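Local coordinates for naphthalene dioxygenase large subunit (Rhodococcus sp., PDB 2B1X), which forms the large subunit of a Rieske-type dioxygenase, joining a domain that carries an Fe2/S2 cluster to a catalytic domain that holds an iron(III) ion, at residues D35-R40 with Q433-E438; F42-V47 with S158-A163; V63-E68 with L325-G330; A149-L154 with S165-L170. One frame throughout, in Å; residues are numbered along the deposited sequence.

Contact 1: residues D35-R40 with Q433-E438; sequences DVERER and QLMLAE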
# COMPACT_ATOMS: atom_id res chain seq x y z
N ASP A 35 -3.16 6.51 -18.95
CA ASP A 35 -3.52 7.92 -18.83
C ASP A 35 -4.19 8.45 -20.10
O ASP A 35 -5.18 9.17 -20.03
CB ASP A 35 -2.31 8.80 -18.50
CG ASP A 35 -1.87 8.67 -17.06
OD1 ASP A 35 -2.71 8.33 -16.19
OD2 ASP A 35 -0.68 8.97 -16.70
N VAL A 36 -3.63 8.09 -21.26
CA VAL A 36 -4.20 8.50 -22.55
C VAL A 36 -5.59 7.86 -22.75
O VAL A 36 -6.57 8.54 -23.10
CB VAL A 36 -3.23 8.16 -23.70
CG1 VAL A 36 -3.91 8.37 -25.05
CG2 VAL A 36 -1.99 9.05 -23.57
N GLU A 37 -5.67 6.57 -22.44
CA GLU A 37 -6.92 5.81 -22.53
C GLU A 37 -8.06 6.40 -21.68
O GLU A 37 -9.23 6.41 -22.08
CB GLU A 37 -6.64 4.39 -22.11
CG GLU A 37 -7.78 3.39 -22.17
CD GLU A 37 -7.37 2.08 -21.50
OE1 GLU A 37 -7.27 2.05 -20.23
OE2 GLU A 37 -7.10 1.10 -22.25
N ARG A 38 -7.72 6.89 -20.51
CA ARG A 38 -8.72 7.50 -19.63
C ARG A 38 -9.45 8.62 -20.36
O ARG A 38 -10.66 8.72 -20.27
CB ARG A 38 -8.03 8.07 -18.36
CG ARG A 38 -8.94 8.84 -17.42
CD ARG A 38 -8.20 9.54 -16.25
NE ARG A 38 -7.71 8.59 -15.23
CZ ARG A 38 -6.43 8.27 -15.04
NH1 ARG A 38 -5.47 8.80 -15.78
NH2 ARG A 38 -6.09 7.42 -14.05
N GLU A 39 -8.71 9.47 -21.06
CA GLU A 39 -9.36 10.52 -21.83
C GLU A 39 -9.96 9.99 -23.15
O GLU A 39 -11.13 10.25 -23.48
CB GLU A 39 -8.35 11.62 -22.13
CG GLU A 39 -8.92 12.80 -22.90
CD GLU A 39 -7.83 13.71 -23.44
OE1 GLU A 39 -7.21 14.44 -22.61
OE2 GLU A 39 -7.58 13.70 -24.67
N ARG A 40 -9.16 9.25 -23.91
CA ARG A 40 -9.51 8.96 -25.28
C ARG A 40 -10.53 7.85 -25.41
O ARG A 40 -11.33 7.89 -26.35
CB ARG A 40 -8.28 8.69 -26.13
CG ARG A 40 -7.47 9.95 -26.24
CD ARG A 40 -6.72 10.14 -27.49
NE ARG A 40 -6.02 11.43 -27.46
CZ ARG A 40 -5.09 11.81 -28.32
NH1 ARG A 40 -4.71 10.99 -29.31
NH2 ARG A 40 -4.55 13.02 -28.17
N GLN A 433 -8.01 3.07 -32.80
CA GLN A 433 -8.52 4.25 -33.49
C GLN A 433 -8.83 5.38 -32.49
O GLN A 433 -8.48 6.54 -32.72
CB GLN A 433 -9.74 3.91 -34.35
CG GLN A 433 -9.39 2.98 -35.56
CD GLN A 433 -10.60 2.39 -36.24
OE1 GLN A 433 -11.66 2.27 -35.64
NE2 GLN A 433 -10.44 1.97 -37.51
N LEU A 434 -9.48 5.03 -31.38
CA LEU A 434 -9.86 6.02 -30.39
C LEU A 434 -8.64 6.63 -29.69
O LEU A 434 -8.62 7.82 -29.44
CB LEU A 434 -10.85 5.46 -29.36
CG LEU A 434 -12.28 5.19 -29.82
CD1 LEU A 434 -13.07 4.57 -28.68
CD2 LEU A 434 -12.99 6.49 -30.29
N MET A 435 -7.65 5.79 -29.41
CA MET A 435 -6.37 6.19 -28.81
C MET A 435 -5.63 7.22 -29.69
O MET A 435 -4.96 8.13 -29.18
CB MET A 435 -5.48 4.97 -28.58
CG MET A 435 -5.86 4.08 -27.41
SD MET A 435 -5.79 4.78 -25.71
CE MET A 435 -3.98 4.70 -25.43
N LEU A 436 -5.74 7.05 -31.01
CA LEU A 436 -5.06 7.93 -31.96
C LEU A 436 -5.88 9.15 -32.39
O LEU A 436 -5.34 10.04 -33.04
CB LEU A 436 -4.63 7.15 -33.21
CG LEU A 436 -3.37 6.30 -33.10
CD1 LEU A 436 -3.28 5.27 -34.27
CD2 LEU A 436 -2.12 7.18 -33.04
N ALA A 437 -7.15 9.20 -32.02
CA ALA A 437 -8.01 10.31 -32.42
C ALA A 437 -7.57 11.62 -31.73
O ALA A 437 -7.68 11.75 -30.51
CB ALA A 437 -9.48 9.99 -32.14
N GLU A 438 -7.03 12.56 -32.50
CA GLU A 438 -6.63 13.87 -31.96
C GLU A 438 -7.85 14.75 -31.74
O GLU A 438 -7.91 15.53 -30.77
CB GLU A 438 -5.60 14.56 -32.85
CG GLU A 438 -4.24 13.87 -32.92
CD GLU A 438 -3.53 13.78 -31.57
OE1 GLU A 438 -3.25 14.83 -30.95
OE2 GLU A 438 -3.23 12.64 -31.11
O HOH W 1 -10.88 9.32 -28.82

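Contact 2: residues F42-V47 with S158-A163; sequences FGHAWV and SLDPHA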
# COMPACT_ATOMS: atom_id res chain seq x y z
N PHE A 42 -12.40 6.49 -22.17
CA PHE A 42 -13.42 6.66 -21.14
C PHE A 42 -14.03 8.05 -21.10
O PHE A 42 -15.14 8.24 -20.57
CB PHE A 42 -12.94 6.14 -19.77
CG PHE A 42 -12.73 4.64 -19.74
CD1 PHE A 42 -11.44 4.09 -19.79
CD2 PHE A 42 -13.82 3.77 -19.75
CE1 PHE A 42 -11.24 2.75 -19.83
CE2 PHE A 42 -13.64 2.39 -19.77
CZ PHE A 42 -12.36 1.86 -19.81
N GLY A 43 -13.34 9.02 -21.69
CA GLY A 43 -13.91 10.33 -21.87
C GLY A 43 -14.76 10.50 -23.12
O GLY A 43 -15.37 11.55 -23.31
N HIS A 44 -14.85 9.46 -23.96
CA HIS A 44 -15.65 9.58 -25.18
C HIS A 44 -16.71 8.49 -25.35
O HIS A 44 -17.82 8.78 -25.75
CB HIS A 44 -14.73 9.64 -26.39
CG HIS A 44 -13.99 10.94 -26.50
ND1 HIS A 44 -12.79 11.17 -25.86
CD2 HIS A 44 -14.31 12.09 -27.13
CE1 HIS A 44 -12.39 12.40 -26.10
NE2 HIS A 44 -13.29 12.98 -26.88
N ALA A 45 -16.37 7.26 -25.01
CA ALA A 45 -17.23 6.12 -25.25
C ALA A 45 -18.44 6.12 -24.34
O ALA A 45 -18.48 6.85 -23.35
CB ALA A 45 -16.44 4.82 -25.05
N TRP A 46 -19.45 5.33 -24.70
CA TRP A 46 -20.61 5.13 -23.85
C TRP A 46 -20.26 4.01 -22.87
O TRP A 46 -19.90 2.90 -23.30
CB TRP A 46 -21.83 4.72 -24.67
CG TRP A 46 -22.49 5.84 -25.40
CD1 TRP A 46 -22.23 6.25 -26.67
CD2 TRP A 46 -23.47 6.74 -24.88
NE1 TRP A 46 -23.02 7.34 -26.99
CE2 TRP A 46 -23.79 7.65 -25.91
CE3 TRP A 46 -24.14 6.85 -23.64
CZ2 TRP A 46 -24.76 8.64 -25.75
CZ3 TRP A 46 -25.08 7.84 -23.48
CH2 TRP A 46 -25.39 8.73 -24.53
N VAL A 47 -20.45 4.26 -21.58
CA VAL A 47 -20.08 3.33 -20.51
C VAL A 47 -21.32 2.93 -19.68
O VAL A 47 -22.14 3.77 -19.34
CB VAL A 47 -19.06 4.00 -19.57
CG1 VAL A 47 -18.73 3.09 -18.35
CG2 VAL A 47 -17.81 4.47 -20.37
N SER A 158 -21.96 8.95 -21.27
CA SER A 158 -20.75 9.35 -21.96
C SER A 158 -20.35 10.73 -21.45
O SER A 158 -21.20 11.59 -21.18
CB SER A 158 -20.93 9.35 -23.48
OG SER A 158 -19.86 10.07 -24.10
N LEU A 159 -19.04 10.93 -21.31
CA LEU A 159 -18.51 12.22 -20.88
C LEU A 159 -18.48 13.27 -22.01
O LEU A 159 -18.15 14.45 -21.76
CB LEU A 159 -17.11 12.00 -20.29
CG LEU A 159 -17.00 11.95 -18.77
CD1 LEU A 159 -18.33 11.79 -17.97
CD2 LEU A 159 -15.91 10.98 -18.29
N ASP A 160 -18.78 12.84 -23.23
CA ASP A 160 -18.65 13.66 -24.43
C ASP A 160 -20.03 14.18 -24.84
O ASP A 160 -20.93 13.40 -25.19
CB ASP A 160 -17.99 12.82 -25.54
CG ASP A 160 -17.84 13.56 -26.86
OD1 ASP A 160 -18.16 14.77 -26.97
OD2 ASP A 160 -17.36 12.99 -27.85
N PRO A 161 -20.23 15.49 -24.74
CA PRO A 161 -21.52 16.09 -25.09
C PRO A 161 -21.86 15.92 -26.57
O PRO A 161 -23.04 15.96 -26.91
CB PRO A 161 -21.35 17.58 -24.71
CG PRO A 161 -19.94 17.78 -24.56
CD PRO A 161 -19.27 16.49 -24.25
N HIS A 162 -20.84 15.68 -27.40
CA HIS A 162 -21.02 15.57 -28.85
C HIS A 162 -20.94 14.12 -29.36
O HIS A 162 -20.78 13.88 -30.55
CB HIS A 162 -19.99 16.44 -29.59
CG HIS A 162 -19.97 17.86 -29.12
ND1 HIS A 162 -21.06 18.69 -29.22
CD2 HIS A 162 -18.99 18.59 -28.53
CE1 HIS A 162 -20.76 19.87 -28.72
NE2 HIS A 162 -19.51 19.84 -28.29
N ALA A 163 -21.05 13.16 -28.44
CA ALA A 163 -21.06 11.75 -28.79
C ALA A 163 -22.21 11.43 -29.75
O ALA A 163 -23.26 12.09 -29.73
CB ALA A 163 -21.19 10.92 -27.55
O HOH W 2 -17.48 8.74 -21.89
O HOH W 3 -17.74 10.07 -28.33

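Contact 3: residues V63-E68 with L325-G330; sequences VRYISE and LWHPLG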
# COMPACT_ATOMS: atom_id res chain seq x y z
N VAL A 63 -24.70 4.73 -6.75
CA VAL A 63 -23.52 5.51 -7.12
C VAL A 63 -22.58 4.69 -8.02
O VAL A 63 -22.07 3.65 -7.62
CB VAL A 63 -22.80 6.03 -5.88
CG1 VAL A 63 -21.54 6.82 -6.30
CG2 VAL A 63 -23.75 6.94 -5.02
N ARG A 64 -22.31 5.19 -9.22
CA ARG A 64 -21.59 4.46 -10.25
C ARG A 64 -20.53 5.33 -10.91
O ARG A 64 -20.44 6.52 -10.57
CB ARG A 64 -22.57 3.83 -11.24
CG ARG A 64 -23.54 2.87 -10.55
CD ARG A 64 -22.89 1.51 -10.15
NE ARG A 64 -23.71 0.75 -9.22
CZ ARG A 64 -24.77 0.00 -9.56
NH1 ARG A 64 -25.17 -0.10 -10.84
NH2 ARG A 64 -25.45 -0.64 -8.63
N TYR A 65 -19.74 4.77 -11.84
CA TYR A 65 -18.51 5.45 -12.28
C TYR A 65 -18.29 5.53 -13.78
O TYR A 65 -18.70 4.63 -14.53
CB TYR A 65 -17.27 4.74 -11.70
CG TYR A 65 -17.26 4.74 -10.23
CD1 TYR A 65 -18.02 3.84 -9.50
CD2 TYR A 65 -16.51 5.70 -9.54
CE1 TYR A 65 -18.02 3.87 -8.09
CE2 TYR A 65 -16.48 5.71 -8.17
CZ TYR A 65 -17.24 4.80 -7.45
OH TYR A 65 -17.22 4.89 -6.07
N ILE A 66 -17.60 6.58 -14.20
CA ILE A 66 -16.78 6.52 -15.40
C ILE A 66 -15.39 6.82 -14.95
O ILE A 66 -15.07 7.96 -14.56
CB ILE A 66 -17.28 7.47 -16.53
CG1 ILE A 66 -18.76 7.14 -16.86
CG2 ILE A 66 -16.40 7.32 -17.75
CD1 ILE A 66 -19.43 8.01 -17.95
N SER A 67 -14.55 5.78 -14.96
CA SER A 67 -13.23 5.83 -14.36
C SER A 67 -13.30 6.41 -12.94
O SER A 67 -14.08 5.93 -12.16
CB SER A 67 -12.21 6.54 -15.27
OG SER A 67 -12.19 5.87 -16.54
N GLU A 68 -12.50 7.42 -12.61
CA GLU A 68 -12.50 7.99 -11.28
C GLU A 68 -13.72 8.89 -11.06
O GLU A 68 -13.97 9.35 -9.92
CB GLU A 68 -11.20 8.82 -11.04
CG GLU A 68 -9.88 8.03 -10.96
CD GLU A 68 -9.32 7.64 -12.31
OE1 GLU A 68 -9.75 8.17 -13.35
OE2 GLU A 68 -8.44 6.76 -12.35
N LEU A 325 -19.04 -5.19 -15.41
CA LEU A 325 -18.09 -4.14 -15.71
C LEU A 325 -16.67 -4.52 -15.36
O LEU A 325 -16.37 -5.05 -14.26
CB LEU A 325 -18.46 -2.86 -14.95
CG LEU A 325 -19.70 -2.12 -15.50
CD1 LEU A 325 -20.24 -1.15 -14.47
CD2 LEU A 325 -19.35 -1.41 -16.85
N TRP A 326 -15.77 -4.24 -16.28
CA TRP A 326 -14.36 -4.35 -15.96
C TRP A 326 -13.97 -2.91 -15.69
O TRP A 326 -13.59 -2.18 -16.60
CB TRP A 326 -13.56 -4.97 -17.12
CG TRP A 326 -14.20 -6.15 -17.70
CD1 TRP A 326 -14.80 -6.26 -18.96
CD2 TRP A 326 -14.35 -7.43 -17.07
NE1 TRP A 326 -15.28 -7.54 -19.12
CE2 TRP A 326 -15.00 -8.28 -17.99
CE3 TRP A 326 -13.97 -7.96 -15.82
CZ2 TRP A 326 -15.32 -9.61 -17.70
CZ3 TRP A 326 -14.28 -9.31 -15.54
CH2 TRP A 326 -14.96 -10.11 -16.50
N HIS A 327 -14.11 -2.49 -14.43
CA HIS A 327 -13.89 -1.08 -14.12
C HIS A 327 -12.40 -0.70 -14.00
O HIS A 327 -11.69 -1.25 -13.18
CB HIS A 327 -14.67 -0.65 -12.86
CG HIS A 327 -14.59 0.81 -12.62
ND1 HIS A 327 -13.93 1.35 -11.53
CD2 HIS A 327 -14.99 1.85 -13.38
CE1 HIS A 327 -13.98 2.67 -11.61
NE2 HIS A 327 -14.59 2.99 -12.73
N PRO A 328 -11.92 0.25 -14.80
CA PRO A 328 -10.49 0.61 -14.76
C PRO A 328 -10.01 1.41 -13.52
O PRO A 328 -10.48 2.55 -13.23
CB PRO A 328 -10.31 1.48 -16.02
CG PRO A 328 -11.63 2.15 -16.19
CD PRO A 328 -12.67 1.06 -15.79
N LEU A 329 -9.04 0.84 -12.82
CA LEU A 329 -8.53 1.46 -11.58
C LEU A 329 -7.10 1.97 -11.82
O LEU A 329 -6.67 2.95 -11.22
CB LEU A 329 -8.57 0.45 -10.44
CG LEU A 329 -9.91 0.17 -9.77
CD1 LEU A 329 -9.71 -0.79 -8.58
CD2 LEU A 329 -10.56 1.49 -9.30
N GLY A 330 -6.36 1.29 -12.70
CA GLY A 330 -5.01 1.72 -13.07
C GLY A 330 -4.53 0.77 -14.17
O GLY A 330 -5.32 -0.12 -14.62
O HOH W 4 -8.72 4.74 -14.04
O HOH W 5 -8.09 4.88 -10.28

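Contact 4: residues A149-L154 with S165-L170; sequences ASYKGL and SLEDYL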
# COMPACT_ATOMS: atom_id res chain seq x y z
N ALA A 149 -28.33 7.94 -21.55
CA ALA A 149 -29.36 7.24 -22.33
C ALA A 149 -29.53 5.82 -21.86
O ALA A 149 -28.70 5.28 -21.13
CB ALA A 149 -29.04 7.26 -23.86
N SER A 150 -30.62 5.21 -22.31
CA SER A 150 -31.00 3.86 -21.97
C SER A 150 -31.24 3.03 -23.25
O SER A 150 -31.79 3.54 -24.24
CB SER A 150 -32.32 3.93 -21.21
OG SER A 150 -32.21 3.20 -20.00
N TYR A 151 -30.81 1.78 -23.23
CA TYR A 151 -31.30 0.83 -24.21
C TYR A 151 -31.82 -0.40 -23.50
O TYR A 151 -31.08 -1.10 -22.81
CB TYR A 151 -30.26 0.47 -25.27
CG TYR A 151 -30.85 -0.43 -26.35
CD1 TYR A 151 -30.61 -1.80 -26.36
CD2 TYR A 151 -31.69 0.11 -27.32
CE1 TYR A 151 -31.18 -2.62 -27.34
CE2 TYR A 151 -32.26 -0.70 -28.30
CZ TYR A 151 -31.98 -2.05 -28.31
OH TYR A 151 -32.55 -2.83 -29.28
N LYS A 152 -33.12 -0.64 -23.64
CA LYS A 152 -33.78 -1.80 -23.02
C LYS A 152 -33.42 -2.05 -21.55
O LYS A 152 -33.07 -3.19 -21.19
CB LYS A 152 -33.55 -3.07 -23.85
CG LYS A 152 -33.93 -2.96 -25.33
CD LYS A 152 -35.35 -3.33 -25.59
CE LYS A 152 -35.86 -2.76 -26.91
NZ LYS A 152 -35.78 -3.71 -28.01
N GLY A 153 -33.50 -1.01 -20.72
CA GLY A 153 -33.18 -1.11 -19.29
C GLY A 153 -31.74 -0.80 -18.86
O GLY A 153 -31.48 -0.54 -17.69
N LEU A 154 -30.82 -0.81 -19.82
CA LEU A 154 -29.41 -0.54 -19.60
C LEU A 154 -29.10 0.96 -19.69
O LEU A 154 -29.20 1.58 -20.77
CB LEU A 154 -28.58 -1.32 -20.64
CG LEU A 154 -28.06 -2.75 -20.38
CD1 LEU A 154 -29.09 -3.65 -19.80
CD2 LEU A 154 -27.49 -3.36 -21.68
N SER A 165 -25.36 9.22 -30.71
CA SER A 165 -26.38 8.72 -29.81
C SER A 165 -26.07 7.29 -29.41
O SER A 165 -25.46 6.54 -30.18
CB SER A 165 -27.76 8.81 -30.47
OG SER A 165 -27.97 7.74 -31.37
N LEU A 166 -26.49 6.91 -28.21
CA LEU A 166 -26.38 5.52 -27.77
C LEU A 166 -26.79 4.54 -28.86
O LEU A 166 -26.07 3.57 -29.15
CB LEU A 166 -27.22 5.28 -26.51
CG LEU A 166 -26.77 4.31 -25.39
CD1 LEU A 166 -27.93 3.43 -24.90
CD2 LEU A 166 -25.48 3.44 -25.63
N GLU A 167 -27.96 4.78 -29.46
CA GLU A 167 -28.50 3.83 -30.47
C GLU A 167 -27.59 3.68 -31.68
O GLU A 167 -27.43 2.57 -32.19
CB GLU A 167 -29.96 4.16 -30.89
CG GLU A 167 -30.96 4.16 -29.72
CD GLU A 167 -32.25 3.36 -29.93
OE1 GLU A 167 -32.50 2.81 -31.05
OE2 GLU A 167 -33.05 3.30 -28.96
N ASP A 168 -27.01 4.78 -32.15
CA ASP A 168 -26.00 4.72 -33.23
C ASP A 168 -24.73 3.97 -32.77
O ASP A 168 -24.14 3.17 -33.51
CB ASP A 168 -25.66 6.13 -33.71
CG ASP A 168 -26.75 6.74 -34.62
OD1 ASP A 168 -27.76 6.07 -34.93
OD2 ASP A 168 -26.68 7.90 -35.06
N TYR A 169 -24.33 4.23 -31.53
CA TYR A 169 -23.14 3.60 -30.96
C TYR A 169 -23.28 2.08 -30.85
O TYR A 169 -22.34 1.32 -31.14
CB TYR A 169 -22.87 4.21 -29.60
CG TYR A 169 -21.66 3.69 -28.85
CD1 TYR A 169 -20.39 4.14 -29.14
CD2 TYR A 169 -21.81 2.75 -27.84
CE1 TYR A 169 -19.26 3.67 -28.42
CE2 TYR A 169 -20.70 2.28 -27.12
CZ TYR A 169 -19.43 2.75 -27.42
OH TYR A 169 -18.33 2.32 -26.71
N LEU A 170 -24.46 1.63 -30.44
CA LEU A 170 -24.72 0.21 -30.35
C LEU A 170 -24.88 -0.35 -31.77
O LEU A 170 -24.35 -1.44 -32.10
CB LEU A 170 -25.94 -0.05 -29.47
CG LEU A 170 -25.77 0.41 -28.00
CD1 LEU A 170 -27.09 0.24 -27.28
CD2 LEU A 170 -24.62 -0.30 -27.24

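Contact 1: residues D35-R40 with Q433-E438
Arg40 leaves helix 31-40 with CG anti to its own carbonyl carbon (chi1 -66°), and a bend at chi2 then carries the guanidinium across to the end of helix 422-436, where Met435 O and the carboxylate of Glu438 await it. Glu438 is itself folded, bent at chi2 (-61°), which turns its OE2 back toward the arginine. The grip centres on NH1: Arg40 NH1 donates to Met435 O at 2.9 Å and, equally close, to Glu438 OE2, also 2.9 Å away, while Arg40 NH2 adds a weak bond to the same OE2 at 3.2 Å. The salt bridge is not a flat two-pronged pairing, since guanidinium and carboxylate planes stand 71° apart and OE2 is met from above its own plane. Over one face of the guanidinium lies Ala437 O, too poorly angled to be bonded. Beside this polar cluster, the folded chain of Met435 lays its sulfur against helix 31-40, with Met435 SD 3.5 Å from Glu37 CA, and its CE meets Val36 CG1 at 3.7 Å; Leu10 of helix 4-16 backs the same methionine. One water donates to both Arg40 O and Leu434 O, tying the backbones together. Glu438 OE2 also has Arg7 as a partner, and Glu37 turns its carboxylate to Trp203, Trp431 and Lys204. Arg40 thus binds a main-chain carbonyl at the C-terminal end of helix 422-436, where the helix dipole would favour a positive charge, and two arginines sharing OE2 would be expected to keep Glu438 ionised.

Contact 2: residues F42-V47 with S158-A163
Ser158 reaches His44 and Trp46 with a side chain of only two atoms, and each has its own work. Its CB sits over the face of the Trp46 six-membered ring, 4.0 Å from the centroid and 16° off the normal, a CH-pi contact; the same CB packs against Ala45 O. With the hydroxyl anti to the backbone N (chi1 165°), OG turns to the main chain of the loop 42-47, and Ser158 OG donates to His44 O at 2.9 Å, approaching from above the carbonyl plane. OG is also an acceptor: Asp160 N reaches it at 3.1 Å, closing an ST turn. An Asx turn follows, with His162 N bonded to Asp160 OD1 inside the type I turn from Asp160 to Ala163.

Further along, Asp160 OD2 lies at the edge of the imidazole, 3.3 Å from His44 CD2, with ring and carboxylate planes nearly perpendicular at 82°. The nitrogen His44 ND1 is spent on Glu39 O, and Trp46 NE1 on Asp164 O. Leu159 packs its CB against Gly43 O. One water donates to Phe42 O and Ala45 O and accepts from Leu159 N, and a second joins His44 O to Asp160 OD2. The segments flank neighbouring antiparallel strands, 47-51 and 154-158, so the contact continues that pairing into loops. There the carbonyls of Phe42, His44 and Ala45 are met by one hydroxyl and two waters in place of regular strand-to-strand bonds.

Contact 3: residues V63-E68 with L325-G330
The polar contact between His327 and Ser67 is a single weak bond: His327 NE2 donates to Ser67 O at 3.0 Å, with an N-H...O angle of 130°, although the oxygen lies in the plane of the ring at its edge. CG of His327 is anti to the backbone N (chi1 -173°), which sends the ring across to the turn that ends strand 60-66. Water carries the rest: Glu68 OE2 accepts from two waters, one of which also donates to Pro328 O and the other to Leu329 O. The other carboxylate oxygen of Glu68 is paired with Arg38.

The two strands belong to different sheets, which meet here: 60-66 to an antiparallel sheet in the Rieske part of the chain, 318-330 to the large antiparallel sheet of the catalytic domain, where Leu329 and Gly330 form a classic beta bulge opposite Lys333.

Van der Waals contacts flank the bond. Tyr65 CB touches His327 NE2 at 3.4 Å, and the two rings meet obliquely, centroids 5.4 Å apart and planes at 47°. Beyond this meeting the phenol leads away, its OH bonding Asp127 of the small subunit. Pro328 CG packs on Ser67 OG at 3.8 Å.

Contact 4: residues A149-L154 with S165-L170
Tyr151 faces helix 166-170 with its CB against the methyl ends of two leucines that come from the same side, Tyr151 CB lying 3.8 Å from Leu166 CD1 and equally 3.8 Å from Leu170 CD1. These leucines are one helical turn apart, so their methyl ends reach the strand together. Tyr151 and Leu170 are inclined to each other, and Leu170 CD1 also comes against the root of the ring, 3.9 Å from Tyr151 CG. With CG anti to the backbone N (chi1 -175°), the phenol runs outward, away from Leu166 CD1, and one ring edge comes beside Glu167. The glutamate crosses at about a right angle: its OE2 lies in the ring plane, 3.8 Å from Tyr151 CD2, while the carboxylate plane is turned 87° from that of the ring. Two residues before Tyr151, Ala149 CB packs on Leu166 CB at 3.8 Å.

The axes of strand piece 149-151 and helix 166-170 come within 9.3 Å, at 48° between their N-to-C directions. The helix is begun by Ser165, an N-cap whose OG accepts from Asp168 N, and the strand turns back through a type I' turn, Tyr151 to Leu154, into strand 154-158. The helix thus packs on the hairpin that precedes it in sequence. The tyrosine hydroxyl finds its partner in Asp178 of the next helix, 174-181. The interface is accordingly apolar at its centre, where aliphatic carbons meet, with a carboxylate along the aromatic edge, an approach that would be weakly favourable toward the positive rim of the ring.

Contact 3 joins the Rieske and catalytic sheets, contact 4 lies where one part of the chain passes into the other, and contact 1, which encloses the rest in sequence, joins helices near the two chain ends. Contacts 2 and 3 cross along the chain, as do 2 and 4, whereas 4 falls within the span of 3. Contact 2 is the hub: its centre is about 12 Å from those of contacts 1 and 4 and about 14 Å from that of 3, and it touches all three. Contacts 2 and 4 share the sheet 47-51, 154-158, 147-151. The Arg38-Glu68 salt bridge links contacts 1 and 3. Contacts 1, 2 and 3 also meet the second large subunit, so the domain junction lies close to the subunit interface.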